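Local coordinates for L-talarate/galactarate dehydratase (Salmonella typhimurium, PDB 2PP0), which dehydrates both L-talarate and galactarate to 5-keto-4-deoxy-D-glucarate and, in competition with this, epimerizes L-talarate to galactarate, using one magnesium ion per subunit, at residues R208-V213 and F221-D226. Sequence-based numbering, arbitrary orientation.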
loop_
_atom_site.group_PDB
_atom_site.type_symbol
_atom_site.label_atom_id
_atom_site.label_comp_id
_atom_site.label_asym_id
_atom_site.label_seq_id
_atom_site.Cartn_x
_atom_site.Cartn_y
_atom_site.Cartn_z
ATOM N N ARG B 208 2.004 24.124 -36.304
ATOM C CA ARG B 208 1.952 25.580 -36.314
ATOM C C ARG B 208 1.653 26.123 -34.919
ATOM O O ARG B 208 2.366 26.992 -34.414
ATOM C CB ARG B 208 0.880 26.052 -37.297
ATOM C CG ARG B 208 0.617 27.547 -37.255
ATOM C CD ARG B 208 -0.370 27.969 -38.325
ATOM N NE ARG B 208 -0.670 29.394 -38.229
ATOM C CZ ARG B 208 -1.506 29.928 -37.345
ATOM N NH1 ARG B 208 -2.141 29.154 -36.474
ATOM N NH2 ARG B 208 -1.698 31.241 -37.326
ATOM N N ARG B 209 0.595 25.611 -34.302
ATOM C CA ARG B 209 0.217 26.047 -32.967
ATOM C C ARG B 209 1.311 25.707 -31.959
ATOM O O ARG B 209 1.665 26.537 -31.119
ATOM C CB ARG B 209 -1.109 25.397 -32.561
ATOM C CG ARG B 209 -2.296 25.905 -33.364
ATOM C CD ARG B 209 -3.428 24.889 -33.437
ATOM N NE ARG B 209 -4.111 24.670 -32.163
ATOM C CZ ARG B 209 -4.847 25.583 -31.535
ATOM N NH1 ARG B 209 -4.999 26.794 -32.054
ATOM N NH2 ARG B 209 -5.450 25.277 -30.395
ATOM N N LEU B 210 1.858 24.496 -32.052
ATOM C CA LEU B 210 2.906 24.060 -31.132
ATOM C C LEU B 210 4.156 24.931 -31.250
ATOM O O LEU B 210 4.786 25.262 -30.244
ATOM C CB LEU B 210 3.267 22.588 -31.384
ATOM C CG LEU B 210 4.281 21.924 -30.439
ATOM C CD1 LEU B 210 3.804 22.032 -28.997
ATOM C CD2 LEU B 210 4.453 20.464 -30.822
ATOM N N THR B 211 4.516 25.308 -32.473
ATOM C CA THR B 211 5.697 26.144 -32.679
ATOM C C THR B 211 5.476 27.539 -32.096
ATOM O O THR B 211 6.389 28.135 -31.518
ATOM C CB THR B 211 6.049 26.285 -34.182
ATOM O OG1 THR B 211 4.969 26.926 -34.876
ATOM C CG2 THR B 211 6.305 24.919 -34.799
ATOM N N ALA B 212 4.259 28.052 -32.248
ATOM C CA ALA B 212 3.917 29.371 -31.733
ATOM C C ALA B 212 3.946 29.382 -30.206
ATOM O O ALA B 212 4.353 30.372 -29.595
ATOM C CB ALA B 212 2.539 29.787 -32.233
ATOM N N VAL B 213 3.511 28.281 -29.591
ATOM C CA VAL B 213 3.492 28.176 -28.135
ATOM C C VAL B 213 4.894 28.032 -27.545
ATOM O O VAL B 213 5.208 28.656 -26.530
ATOM C CB VAL B 213 2.629 26.988 -27.661
ATOM C CG1 VAL B 213 2.709 26.861 -26.144
ATOM C CG2 VAL B 213 1.187 27.194 -28.091
ATOM N N PHE B 221 10.661 26.525 -20.416
ATOM C CA PHE B 221 9.379 26.229 -19.792
ATOM C C PHE B 221 8.807 24.871 -20.186
ATOM O O PHE B 221 8.751 24.528 -21.368
ATOM C CB PHE B 221 8.353 27.310 -20.121
ATOM C CG PHE B 221 7.281 27.450 -19.081
ATOM C CD1 PHE B 221 7.534 28.132 -17.894
ATOM C CD2 PHE B 221 6.030 26.872 -19.268
ATOM C CE1 PHE B 221 6.557 28.238 -16.906
ATOM C CE2 PHE B 221 5.044 26.972 -18.286
ATOM C CZ PHE B 221 5.307 27.656 -17.102
ATOM N N PRO B 222 8.368 24.080 -19.194
ATOM C CA PRO B 222 7.800 22.758 -19.470
ATOM C C PRO B 222 6.609 22.811 -20.426
ATOM O O PRO B 222 5.606 23.475 -20.151
ATOM C CB PRO B 222 7.412 22.257 -18.082
ATOM C CG PRO B 222 8.466 22.871 -17.209
ATOM C CD PRO B 222 8.500 24.292 -17.740
ATOM N N LEU B 223 6.733 22.112 -21.551
ATOM C CA LEU B 223 5.671 22.053 -22.551
ATOM C C LEU B 223 5.380 20.593 -22.898
ATOM O O LEU B 223 6.293 19.782 -23.033
ATOM C CB LEU B 223 6.083 22.816 -23.811
ATOM C CG LEU B 223 5.102 22.804 -24.988
ATOM C CD1 LEU B 223 3.741 23.342 -24.563
ATOM C CD2 LEU B 223 5.677 23.647 -26.106
ATOM N N MET B 224 4.102 20.263 -23.029
ATOM C CA MET B 224 3.708 18.900 -23.350
ATOM C C MET B 224 2.521 18.914 -24.307
ATOM O O MET B 224 1.851 19.936 -24.449
ATOM C CB MET B 224 3.361 18.131 -22.058
ATOM C CG MET B 224 2.614 18.938 -20.984
ATOM S SD MET B 224 3.651 19.660 -19.654
ATOM C CE MET B 224 3.796 21.184 -20.147
ATOM N N VAL B 225 2.278 17.795 -24.986
ATOM C CA VAL B 225 1.145 17.719 -25.908
ATOM C C VAL B 225 0.312 16.476 -25.647
ATOM O O VAL B 225 0.786 15.516 -25.030
ATOM C CB VAL B 225 1.593 17.738 -27.393
ATOM C CG1 VAL B 225 2.383 19.005 -27.672
ATOM C CG2 VAL B 225 2.416 16.505 -27.720
ATOM N N ASP B 226 -0.928 16.506 -26.130
ATOM C CA ASP B 226 -1.882 15.416 -25.944
ATOM C C ASP B 226 -2.706 15.209 -27.226
ATOM O O ASP B 226 -3.428 16.110 -27.651
ATOM C CB ASP B 226 -2.800 15.778 -24.769
ATOM C CG ASP B 226 -3.816 14.704 -24.456
ATOM O OD1 ASP B 226 -3.821 13.656 -25.134
ATOM O OD2 ASP B 226 -4.615 14.914 -23.519
#
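Leu210 and Val213 of helix 203-217 pack against Leu223 and Val225 of strand 223-226, the helix-to-second-strand half of a beta-alpha-beta crossover in the modified TIM barrel, (beta/alpha)7beta, of this mandelate racemase-family enzyme. The axes of helix segment 208-213 and strand 223-226 run nearly antiparallel, at 163°, and approach to 10.5 Å, as expected when the chain turns back after the helix to enter the next parallel strand.

The contact is wholly apolar: no hydrogen bond links the two segments, and the four side chains that meet are all buried. The CD1 methyl of Leu210 makes its two closest contacts, 3.6 Å from Val225 CG1 and 3.8 Å from Leu223 CD2, thereby touching both strand residues. Leu210 CD2 is also near Val225, at 4.0 Å from CG1, and these two side chains cross at about a right angle. With CG of Leu210 anti to the backbone N (chi1 -176°), the branched end comes nearer the strand than its CB direction alone would suggest. Leu223 divides its methyls between the helix residues: CD2 goes to Leu210, while its CD1 meets Val213 CG1 at 4.0 Å, the two side chains crossing obliquely. Leu196 of the preceding strand and Phe246 also touch Leu210, while Leu248 packs on both Leu223 and Val225.

Strand alternation turns the CB atoms of Leu223 and Val225 toward the helix and that of Met224 away. The packing lies next to the active site, the Val225 side chain being about 6 Å from those of substrate-binding Lys195 and magnesium ligand Glu252. Asp226, at the strand's C-terminal end, is a magnesium ligand; its OD2 forms a salt bridge with the catalytic Lys197.

Within the helix, Arg208 O accepts the helical bond from Ala212 N and a second from Thr211 OG1, the hydroxyl bond measuring 2.6 Å with OG1 tilted 31° from the carbonyl plane.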